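Local coordinates for L-methionine gamma-lyase (Fusobacterium nucleatum subsp. nucleatum, PDB 6LXU), which belongs to the Cys/Met metabolism family of pyridoxal phosphate-dependent enzymes and carries its cofactor covalently on a lysine within a four-chain assembly, at residues Ile58-Gly63 / Gly245-Pro250; His217-Ala222 / Ala253-Arg258. All blocks are in the same frame, centred on the assembly; numbering follows the deposited sequence.

Contact 1: Ile58-Gly63 / Gly245-Pro250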
ATOM      1  N   ILE A  58       8.898  16.937  11.198  1.00  6.94           N
ATOM      2  CA  ILE A  58       8.920  16.532  12.606  1.00  6.89           C
ATOM      3  C   ILE A  58       8.079  15.275  12.845  1.00  6.32           C
ATOM      4  O   ILE A  58       8.551  14.327  13.456  1.00  6.51           O
ATOM      5  CB  ILE A  58       8.445  17.682  13.517  1.00  7.36           C
ATOM      6  CG1 ILE A  58       9.407  18.888  13.431  1.00  8.08           C
ATOM      7  CG2 ILE A  58       8.298  17.202  14.960  1.00  7.37           C
ATOM      8  CD1 ILE A  58       8.895  20.113  14.155  1.00  8.69           C
ATOM      9  N   TYR A  59       6.830  15.289  12.391  1.00  5.95           N
ATOM     10  CA  TYR A  59       5.876  14.238  12.762  1.00  5.78           C
ATOM     11  C   TYR A  59       4.691  14.350  11.828  1.00  5.46           C
ATOM     12  O   TYR A  59       4.228  15.448  11.551  1.00  5.64           O
ATOM     13  CB  TYR A  59       5.433  14.453  14.199  1.00  5.96           C
ATOM     14  CG  TYR A  59       4.540  13.406  14.800  1.00  5.99           C
ATOM     15  CD1 TYR A  59       5.053  12.193  15.192  1.00  6.09           C
ATOM     16  CD2 TYR A  59       3.199  13.663  15.053  1.00  5.98           C
ATOM     17  CE1 TYR A  59       4.261  11.249  15.818  1.00  6.03           C
ATOM     18  CE2 TYR A  59       2.385  12.732  15.676  1.00  5.96           C
ATOM     19  CZ  TYR A  59       2.932  11.531  16.074  1.00  5.88           C
ATOM     20  OH  TYR A  59       2.182  10.599  16.754  1.00  6.40           O
ATOM     21  N   THR A  60       4.192  13.219  11.340  1.00  5.32           N
ATOM     22  CA  THR A  60       3.228  13.238  10.242  1.00  5.20           C
ATOM     23  C   THR A  60       1.925  13.963  10.554  1.00  5.29           C
ATOM     24  O   THR A  60       1.342  14.546   9.650  1.00  5.53           O
ATOM     25  CB  THR A  60       3.019  11.812   9.717  1.00  5.21           C
ATOM     26  OG1 THR A  60       4.227  11.474   9.035  1.00  5.15           O
ATOM     27  CG2 THR A  60       1.834  11.666   8.761  1.00  5.33           C
ATOM     28  N   ARG A  61       1.467  14.005  11.822  1.00  5.39           N
ATOM     29  CA  ARG A  61       0.274  14.810  12.114  1.00  5.62           C
ATOM     30  C   ARG A  61       0.479  16.295  11.781  1.00  5.99           C
ATOM     31  O   ARG A  61      -0.467  16.962  11.368  1.00  6.61           O
ATOM     32  CB  ARG A  61      -0.200  14.623  13.561  1.00  5.47           C
ATOM     33  CG  ARG A  61      -1.378  15.513  13.979  1.00  5.40           C
ATOM     34  CD  ARG A  61      -2.287  14.895  15.060  1.00  5.43           C
ATOM     35  NE  ARG A  61      -1.526  14.329  16.167  1.00  5.45           N
ATOM     36  CZ  ARG A  61      -0.878  15.041  17.093  1.00  5.48           C
ATOM     37  NH1 ARG A  61      -0.957  16.374  17.107  1.00  5.70           N
ATOM     38  NH2 ARG A  61      -0.127  14.429  17.991  1.00  5.63           N
ATOM     39  N   LEU A  62       1.707  16.790  11.951  1.00  6.44           N
ATOM     40  CA  LEU A  62       2.048  18.177  11.581  1.00  7.17           C
ATOM     41  C   LEU A  62       2.192  18.364  10.081  1.00  7.49           C
ATOM     42  O   LEU A  62       1.795  19.416   9.545  1.00  9.75           O
ATOM     43  CB  LEU A  62       3.336  18.620  12.264  1.00  7.93           C
ATOM     44  CG  LEU A  62       3.325  18.634  13.788  1.00  8.82           C
ATOM     45  CD1 LEU A  62       4.698  18.983  14.346  1.00  9.27           C
ATOM     46  CD2 LEU A  62       2.274  19.577  14.329  1.00  9.71           C
ATOM     47  N   GLY A  63       2.757  17.372   9.402  1.00  6.73           N
ATOM     48  CA  GLY A  63       3.021  17.437   7.975  1.00  6.38           C
ATOM     49  C   GLY A  63       3.908  16.293   7.557  1.00  6.12           C
ATOM     50  O   GLY A  63       4.588  15.697   8.375  1.00  6.00           O
ATOM     51  N   GLY A 245      -7.525  15.938  14.683  1.00  5.05           N
ATOM     52  CA  GLY A 245      -6.590  14.866  14.413  1.00  4.89           C
ATOM     53  C   GLY A 245      -6.907  14.072  13.153  1.00  4.73           C
ATOM     54  O   GLY A 245      -6.565  12.895  13.074  1.00  4.85           O
ATOM     55  N   ALA A 246      -7.529  14.702  12.159  1.00  4.74           N
ATOM     56  CA  ALA A 246      -7.927  14.001  10.934  1.00  4.84           C
ATOM     57  C   ALA A 246      -6.745  13.917   9.959  1.00  4.85           C
ATOM     58  O   ALA A 246      -6.747  14.524   8.890  1.00  4.91           O
ATOM     59  CB  ALA A 246      -9.119  14.693  10.314  1.00  5.07           C
ATOM     60  N   VAL A 247      -5.755  13.110  10.339  1.00  4.82           N
ATOM     61  CA  VAL A 247      -4.485  13.030   9.633  1.00  4.85           C
ATOM     62  C   VAL A 247      -4.568  12.051   8.484  1.00  4.73           C
ATOM     63  O   VAL A 247      -4.831  10.864   8.681  1.00  5.03           O
ATOM     64  CB  VAL A 247      -3.355  12.602  10.584  1.00  4.90           C
ATOM     65  CG1 VAL A 247      -2.027  12.497   9.857  1.00  4.99           C
ATOM     66  CG2 VAL A 247      -3.226  13.588  11.739  1.00  5.10           C
ATOM     67  N   LEU A 248      -4.313  12.546   7.267  1.00  4.63           N
ATOM     68  CA  LEU A 248      -4.322  11.711   6.069  1.00  4.75           C
ATOM     69  C   LEU A 248      -3.152  10.722   6.095  1.00  4.57           C
ATOM     70  O   LEU A 248      -2.007  11.072   6.358  1.00  4.81           O
ATOM     71  CB  LEU A 248      -4.236  12.592   4.830  1.00  4.82           C
ATOM     72  CG  LEU A 248      -4.387  11.871   3.496  1.00  4.97           C
ATOM     73  CD1 LEU A 248      -5.744  11.194   3.364  1.00  5.08           C
ATOM     74  CD2 LEU A 248      -4.196  12.870   2.369  1.00  5.14           C
ATOM     75  N   GLY A 249      -3.441   9.466   5.783  1.00  4.66           N
ATOM     76  CA  GLY A 249      -2.396   8.461   5.671  1.00  4.67           C
ATOM     77  C   GLY A 249      -1.523   8.738   4.449  1.00  4.82           C
ATOM     78  O   GLY A 249      -2.050   9.078   3.386  1.00  4.79           O
ATOM     79  N   PRO A 250      -0.190   8.578   4.567  1.00  5.14           N
ATOM     80  CA  PRO A 250       0.655   8.799   3.393  1.00  5.33           C
ATOM     81  C   PRO A 250       0.267   7.938   2.187  1.00  5.05           C
ATOM     82  O   PRO A 250       0.314   8.427   1.054  1.00  5.10           O
ATOM     83  CB  PRO A 250       2.059   8.541   3.927  1.00  5.50           C
ATOM     84  CG  PRO A 250       1.981   8.983   5.353  1.00  5.53           C
ATOM     85  CD  PRO A 250       0.620   8.507   5.802  1.00  5.32           C
TER

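Contact 2: His217-Ala222 / Ala253-Arg258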
ATOM      1  N   HIS A 217     -11.148   7.600  -7.790  1.00  4.59           N
ATOM      2  CA  HIS A 217     -11.059   6.161  -7.973  1.00  4.65           C
ATOM      3  C   HIS A 217     -11.737   5.375  -6.854  1.00  4.65           C
ATOM      4  O   HIS A 217     -11.567   4.166  -6.751  1.00  4.85           O
ATOM      5  CB  HIS A 217      -9.588   5.752  -8.163  1.00  4.64           C
ATOM      6  CG  HIS A 217      -8.998   6.240  -9.451  1.00  4.74           C
ATOM      7  ND1 HIS A 217      -8.665   7.561  -9.676  1.00  4.70           N
ATOM      8  CD2 HIS A 217      -8.717   5.576 -10.602  1.00  4.80           C
ATOM      9  CE1 HIS A 217      -8.185   7.671 -10.909  1.00  4.70           C
ATOM     10  NE2 HIS A 217      -8.203   6.485 -11.492  1.00  4.90           N
ATOM     11  N   GLY A 218     -12.543   6.049  -6.034  1.00  4.81           N
ATOM     12  CA  GLY A 218     -13.439   5.318  -5.121  1.00  5.06           C
ATOM     13  C   GLY A 218     -12.732   4.450  -4.106  1.00  5.02           C
ATOM     14  O   GLY A 218     -13.295   3.453  -3.654  1.00  5.11           O
ATOM     15  N   ASP A 219     -11.509   4.829  -3.723  1.00  4.86           N
ATOM     16  CA  ASP A 219     -10.674   3.996  -2.876  1.00  4.82           C
ATOM     17  C   ASP A 219     -10.032   4.749  -1.714  1.00  4.93           C
ATOM     18  O   ASP A 219      -9.258   4.162  -0.942  1.00  5.34           O
ATOM     19  CB  ASP A 219      -9.678   3.175  -3.696  1.00  4.85           C
ATOM     20  CG  ASP A 219      -8.760   3.988  -4.586  1.00  4.80           C
ATOM     21  OD1 ASP A 219      -8.764   5.243  -4.492  1.00  5.08           O
ATOM     22  OD2 ASP A 219      -8.042   3.351  -5.399  1.00  5.21           O
ATOM     23  N   VAL A 220     -10.379   6.033  -1.553  1.00  4.92           N
ATOM     24  CA  VAL A 220      -9.795   6.881  -0.514  1.00  5.14           C
ATOM     25  C   VAL A 220     -10.898   7.741   0.087  1.00  5.10           C
ATOM     26  O   VAL A 220     -11.748   8.273  -0.638  1.00  5.71           O
ATOM     27  CB  VAL A 220      -8.721   7.813  -1.138  1.00  5.57           C
ATOM     28  CG1 VAL A 220      -8.233   8.859  -0.162  1.00  6.15           C
ATOM     29  CG2 VAL A 220      -7.530   7.035  -1.665  1.00  5.64           C
ATOM     30  N   ILE A 221     -10.852   7.912   1.404  1.00  4.76           N
ATOM     31  CA  ILE A 221     -11.611   8.940   2.107  1.00  4.59           C
ATOM     32  C   ILE A 221     -10.597  10.039   2.453  1.00  4.37           C
ATOM     33  O   ILE A 221      -9.565   9.760   3.081  1.00  4.61           O
ATOM     34  CB  ILE A 221     -12.263   8.384   3.380  1.00  4.64           C
ATOM     35  CG1 ILE A 221     -13.205   7.198   3.098  1.00  4.82           C
ATOM     36  CG2 ILE A 221     -13.000   9.487   4.125  1.00  4.71           C
ATOM     37  CD1 ILE A 221     -14.461   7.503   2.311  1.00  5.05           C
ATOM     38  N   ALA A 222     -10.853  11.278   2.014  1.00  4.25           N
ATOM     39  CA  ALA A 222      -9.890  12.365   2.220  1.00  4.28           C
ATOM     40  C   ALA A 222     -10.534  13.715   1.990  1.00  4.29           C
ATOM     41  O   ALA A 222     -11.516  13.835   1.258  1.00  4.25           O
ATOM     42  CB  ALA A 222      -8.709  12.195   1.277  1.00  4.36           C
ATOM     43  N   ALA A 253      -2.543   9.753   0.624  1.00  4.41           N
ATOM     44  CA  ALA A 253      -2.016  10.927  -0.069  1.00  4.48           C
ATOM     45  C   ALA A 253      -1.448  10.541  -1.439  1.00  4.45           C
ATOM     46  O   ALA A 253      -1.710  11.227  -2.432  1.00  4.56           O
ATOM     47  CB  ALA A 253      -0.981  11.639   0.785  1.00  4.54           C
ATOM     48  N   TYR A 254      -0.688   9.448  -1.482  1.00  4.37           N
ATOM     49  CA  TYR A 254      -0.136   8.959  -2.742  1.00  4.52           C
ATOM     50  C   TYR A 254      -1.259   8.579  -3.720  1.00  4.43           C
ATOM     51  O   TYR A 254      -1.208   8.958  -4.902  1.00  4.52           O
ATOM     52  CB  TYR A 254       0.850   7.784  -2.527  1.00  4.65           C
ATOM     53  CG  TYR A 254       1.403   7.373  -3.852  1.00  4.88           C
ATOM     54  CD1 TYR A 254       2.368   8.146  -4.483  1.00  5.08           C
ATOM     55  CD2 TYR A 254       0.871   6.286  -4.550  1.00  5.01           C
ATOM     56  CE1 TYR A 254       2.791   7.851  -5.760  1.00  5.37           C
ATOM     57  CE2 TYR A 254       1.304   5.978  -5.825  1.00  5.27           C
ATOM     58  CZ  TYR A 254       2.249   6.786  -6.442  1.00  5.17           C
ATOM     59  OH  TYR A 254       2.661   6.576  -7.747  1.00  5.76           O
ATOM     60  N   TYR A 255      -2.260   7.841  -3.249  1.00  4.33           N
ATOM     61  CA  TYR A 255      -3.378   7.490  -4.124  1.00  4.46           C
ATOM     62  C   TYR A 255      -4.021   8.727  -4.746  1.00  4.36           C
ATOM     63  O   TYR A 255      -4.406   8.707  -5.914  1.00  4.31           O
ATOM     64  CB  TYR A 255      -4.439   6.691  -3.370  1.00  4.59           C
ATOM     65  CG  TYR A 255      -4.193   5.207  -3.168  1.00  4.72           C
ATOM     66  CD1 TYR A 255      -3.904   4.355  -4.235  1.00  5.09           C
ATOM     67  CD2 TYR A 255      -4.403   4.626  -1.920  1.00  4.84           C
ATOM     68  CE1 TYR A 255      -3.779   2.991  -4.036  1.00  5.28           C
ATOM     69  CE2 TYR A 255      -4.268   3.254  -1.729  1.00  5.11           C
ATOM     70  CZ  TYR A 255      -3.957   2.443  -2.799  1.00  5.23           C
ATOM     71  OH  TYR A 255      -3.807   1.075  -2.644  1.00  5.54           O
ATOM     72  N   ILE A 256      -4.166   9.801  -3.970  1.00  4.30           N
ATOM     73  CA  ILE A 256      -4.810  11.007  -4.497  1.00  4.44           C
ATOM     74  C   ILE A 256      -3.889  11.726  -5.490  1.00  4.48           C
ATOM     75  O   ILE A 256      -4.347  12.142  -6.554  1.00  4.57           O
ATOM     76  CB  ILE A 256      -5.242  11.976  -3.385  1.00  4.60           C
ATOM     77  CG1 ILE A 256      -6.171  11.292  -2.369  1.00  4.63           C
ATOM     78  CG2 ILE A 256      -5.945  13.185  -3.997  1.00  4.74           C
ATOM     79  CD1 ILE A 256      -6.201  11.983  -1.032  1.00  4.82           C
ATOM     80  N   ILE A 257      -2.611  11.861  -5.157  1.00  4.43           N
ATOM     81  CA  ILE A 257      -1.645  12.389  -6.134  1.00  4.59           C
ATOM     82  C   ILE A 257      -1.745  11.612  -7.455  1.00  4.45           C
ATOM     83  O   ILE A 257      -1.788  12.195  -8.548  1.00  4.66           O
ATOM     84  CB  ILE A 257      -0.212  12.318  -5.565  1.00  4.83           C
ATOM     85  CG1 ILE A 257      -0.028  13.327  -4.430  1.00  5.14           C
ATOM     86  CG2 ILE A 257       0.833  12.538  -6.661  1.00  5.18           C
ATOM     87  CD1 ILE A 257       1.192  13.072  -3.584  1.00  5.37           C
ATOM     88  N   ARG A 258      -1.772  10.291  -7.332  1.00  4.44           N
ATOM     89  CA  ARG A 258      -1.872   9.425  -8.496  1.00  4.46           C
ATOM     90  C   ARG A 258      -3.180   9.687  -9.254  1.00  4.43           C
ATOM     91  O   ARG A 258      -3.177   9.807 -10.485  1.00  4.61           O
ATOM     92  CB  ARG A 258      -1.800   7.978  -8.045  1.00  4.51           C
ATOM     93  CG  ARG A 258      -1.650   6.991  -9.179  1.00  4.44           C
ATOM     94  CD  ARG A 258      -1.738   5.581  -8.676  1.00  4.55           C
ATOM     95  NE  ARG A 258      -1.084   4.591  -9.514  1.00  4.53           N
ATOM     96  CZ  ARG A 258      -1.650   3.636 -10.236  1.00  4.55           C
ATOM     97  NH1 ARG A 258      -2.980   3.610 -10.439  1.00  4.98           N
ATOM     98  NH2 ARG A 258      -0.892   2.715 -10.787  1.00  4.64           N
TER

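Contact 1: Ile58-Gly63 / Gly245-Pro250
Val247 sets its two methyl groups against consecutive residues of 58-63, the loop that in this pyridoxal phosphate-dependent fold reaches the cofactor of a neighbouring chain. With CG1 anti to the backbone N (chi1 179°), CG1 is turned to the backbone of the turn, 3.9 Å from Thr60 O, and CG2 to the aliphatic part of Arg61. The Arg61 chain runs across Val247 at roughly a right angle, so that its CB, CG and CD all border this one methyl. A bend at the CG-CD bond (chi3 47°) carries the guanidinium group away from the valine; NE makes a hydrogen bond to the lysine-bound cofactor side chain of the second subunit, and Tyr59 OH hydrogen-bonds to the same group. Val247 thus packs against the carbon stem of a residue whose polar end serves a site shared between chains.

Thr60 presents its methyl to the same segment. CG2 stands 4.1 Å from Val247 CG1, the two side chains meeting at a slant, and is 4.3 Å from Pro250 CG in the first turn of helix 250-260. On its other branch OG1 hydrogen-bonds with Thr35 O and Asn64 ND2. No hydrogen bond joins the two segments, and the tightest approach is apolar, Arg61 CG to Val247 CG2 at 3.5 Å.

Contact 2: His217-Ala222 / Ala253-Arg258
Asp219 OD2, a buried carboxylate oxygen, is gripped by two groups that both belong to the third subunit: Arg258 NE of that subunit in a salt bridge and Tyr254 OH of that subunit in a hydrogen bond. Its other oxygen, OD1, takes a hydrogen bond from Asn215 ND2 of its own chain. The carboxylate is thereby held from both oxygens, and the arginine would be expected to favour its ionised form. Across to helix 250-260 of the same chain there is no polar bond; OD2 comes only to 4.4 Å from Tyr255 CD1, approaching the ring obliquely.

Next to this polar end the contact becomes wholly apolar. Val220 has CG1 anti to its backbone N (chi1 171°), and its two methyls diverge toward successive residues of the helix. CG2 touches the root of the Tyr255 side chain, 3.5 Å from CB, and reaches the near side of the ring at CD2 (4.0 Å). CG1 instead meets the end of Ile256, at 3.8 Å from CD1.

The extended chi2 of Ile256 (158°) carries CD1 toward the loop, although the CB of this residue does not itself face it. There the methyl meets Ala222 CB at 3.4 Å, closer than usual for two carbons, a sign of tight packing. Tyr255 OH makes a hydrogen bond with Gln251 NE2 of the third subunit.

The arrangement is that of the loop between the cofactor-bearing Lys212 and strand 223-227 packed on helix 250-260 of the pyridoxal phosphate-dependent fold: Tyr255 and Ile256 of the helix pack against the loop, while Asp219 of the loop bonds across a subunit interface.

Overall arrangement
Both contacts are buried and both use the region around helix 250-260: contact 1 meets the loop leading into it and its first residue, contact 2 its middle. Neither has a hydrogen bond between its own segments; the polar ends bond to other parts of the assembly instead. In contact 1 Arg61 reaches the cofactor of the second subunit while Thr60 stays within its own chain, whereas in contact 2 Asp219 OD2 and Tyr255 OH make a salt bridge and hydrogen bonds with the third subunit. Leu248 joins the two, its CD1 lying 3.8 Å from Ala222 CB and its CD2 4.0 Å from Ile256 CD1. Aliphatic packing within one chain is thus combined with polar bonding between chains.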